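Local atomic coordinates of Xaa-Pro dipeptidase (Lactobacillus brevis, PDB entry 3I7M), a protein that is probably a manganese-dependent metallopeptidase of the M24B family, represented here by its N-terminal domain, and thought to cleave Xaa-Pro dipeptides. Residues A[26-29]-A[30-34]. Sequence-based numbering, arbitrary orientation.
Sequences PKTI and EYLTG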
loop_
_atom_site.group_PDB
_atom_site.type_symbol
_atom_site.label_atom_id
_atom_site.label_comp_id
_atom_site.label_asym_id
_atom_site.label_seq_id
_atom_site.Cartn_x
_atom_site.Cartn_y
_atom_site.Cartn_z
ATOM N N PRO A 26 0.346 6.288 8.094
ATOM C CA PRO A 26 0.291 5.372 9.245
ATOM C C PRO A 26 -1.085 5.427 9.943
ATOM O O PRO A 26 -1.495 4.425 10.515
ATOM C CB PRO A 26 1.374 5.881 10.174
ATOM C CG PRO A 26 2.279 6.746 9.330
ATOM C CD PRO A 26 1.483 7.222 8.152
ATOM N N LYS A 27 -1.749 6.563 9.934
ATOM C CA LYS A 27 -3.117 6.662 10.550
ATOM C C LYS A 27 -4.099 5.803 9.804
ATOM O O LYS A 27 -4.982 5.181 10.394
ATOM C CB LYS A 27 -3.590 8.090 10.577
ATOM C CG LYS A 27 -2.767 9.054 11.474
ATOM C CD LYS A 27 -3.033 8.884 12.983
ATOM C CE LYS A 27 -2.057 9.741 13.835
ATOM N NZ LYS A 27 -2.140 9.503 15.343
ATOM N N THR A 28 -3.994 5.732 8.469
ATOM C CA THR A 28 -4.864 4.864 7.708
ATOM C C THR A 28 -4.561 3.401 7.993
ATOM O O THR A 28 -5.474 2.591 8.175
ATOM C CB THR A 28 -4.668 5.136 6.207
ATOM O OG1 THR A 28 -4.918 6.512 6.015
ATOM C CG2 THR A 28 -5.623 4.287 5.372
ATOM N N ILE A 29 -3.284 3.024 8.042
ATOM C CA ILE A 29 -2.913 1.654 8.324
ATOM C C ILE A 29 -3.389 1.236 9.729
ATOM O O ILE A 29 -3.922 0.135 9.860
ATOM C CB ILE A 29 -1.393 1.436 8.057
ATOM C CG1 ILE A 29 -1.165 1.589 6.547
ATOM C CG2 ILE A 29 -0.900 0.058 8.575
ATOM C CD1 ILE A 29 0.309 1.599 6.140
ATOM N N GLU A 30 -3.274 2.151 10.663
ATOM C CA GLU A 30 -3.772 1.857 12.040
ATOM C C GLU A 30 -5.275 1.674 11.997
ATOM O O GLU A 30 -5.821 0.775 12.670
ATOM C CB GLU A 30 -3.394 2.956 13.015
ATOM C CG GLU A 30 -3.776 2.592 14.467
ATOM C CD GLU A 30 -3.270 3.562 15.494
ATOM O OE1 GLU A 30 -2.713 4.631 15.148
ATOM O OE2 GLU A 30 -3.480 3.262 16.699
ATOM N N TYR A 31 -5.963 2.533 11.293
ATOM C CA TYR A 31 -7.436 2.425 11.193
ATOM C C TYR A 31 -7.857 1.074 10.605
ATOM O O TYR A 31 -8.879 0.469 11.030
ATOM C CB TYR A 31 -7.963 3.615 10.374
ATOM C CG TYR A 31 -9.494 3.640 10.206
ATOM C CD1 TYR A 31 -10.327 3.943 11.282
ATOM C CD2 TYR A 31 -10.084 3.308 8.986
ATOM C CE1 TYR A 31 -11.730 3.918 11.138
ATOM C CE2 TYR A 31 -11.445 3.303 8.823
ATOM C CZ TYR A 31 -12.268 3.609 9.881
ATOM O OH TYR A 31 -13.638 3.589 9.621
ATOM N N LEU A 32 -7.113 0.561 9.653
ATOM C CA LEU A 32 -7.482 -0.673 8.955
ATOM C C LEU A 32 -6.992 -1.943 9.657
ATOM O O LEU A 32 -7.589 -3.035 9.505
ATOM C CB LEU A 32 -6.950 -0.654 7.529
ATOM C CG LEU A 32 -7.561 0.375 6.636
ATOM C CD1 LEU A 32 -6.746 0.392 5.326
ATOM C CD2 LEU A 32 -9.040 0.077 6.376
ATOM N N THR A 33 -5.951 -1.814 10.453
ATOM C CA THR A 33 -5.323 -3.000 11.082
ATOM C C THR A 33 -5.157 -2.951 12.605
ATOM O O THR A 33 -4.901 -3.977 13.242
ATOM C CB THR A 33 -3.924 -3.231 10.487
ATOM O OG1 THR A 33 -3.073 -2.231 11.007
ATOM C CG2 THR A 33 -3.998 -3.235 8.990
ATOM N N GLY A 34 -5.237 -1.785 13.236
ATOM C CA GLY A 34 -4.825 -1.672 14.635
ATOM C C GLY A 34 -3.337 -1.549 14.915
ATOM O O GLY A 34 -2.955 -1.287 16.060
#
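Residues P26 to I29 and E30 to T33 form the two turns of one short helix, so this is a local contact within helix 26-33, ending at G34. The helix follows strand 20-23 and packs against the sheet. Its backbone bonds run from residue i+4 to i. E30 N donates to P26 O, Y31 N to K27 O at 3.0 Å, and L32 N to T28 O. The fourth bond, T33 N to I29 O, is more bent, with an N-H...O angle of 132°.

I29 O also accepts from the hydroxyl of T33, with OG1 2.8 Å from I29 O. The hydroxyl does not meet a lone pair of I29 O but sits above the carbonyl plane, 45° out of it. Chi1 of T33, 73°, sets OG1 between the backbone N and the carbonyl carbon, where it can reach back one turn. OG1 of T33 also accepts from F35 N, and so links the last turn to the chain beyond it. L32 N adds a weak bond to I29 O.

The helix belongs to the creatinase/prolidase N-terminal domain, a mixed sheet with helices packed around it. T28 and L32 lie side by side and point the same way, CG2 of T28 touching CD1 of L32 at 4.1 Å. Both reach L23 of strand 20-23, and L32 also meets I9 of helix 5-15. I29 and T33 form the next such pair, their side chains on L46 of strand 45-48. The T28 hydroxyl hydrogen-bonds to the carboxylate of E105.

K27 and E30 carry opposite charges, but NZ of K27 stays 4.9 Å from OE1 of E30. G34 leaves the helix with a positive phi, while its N still donates to E30 O at 2.7 Å.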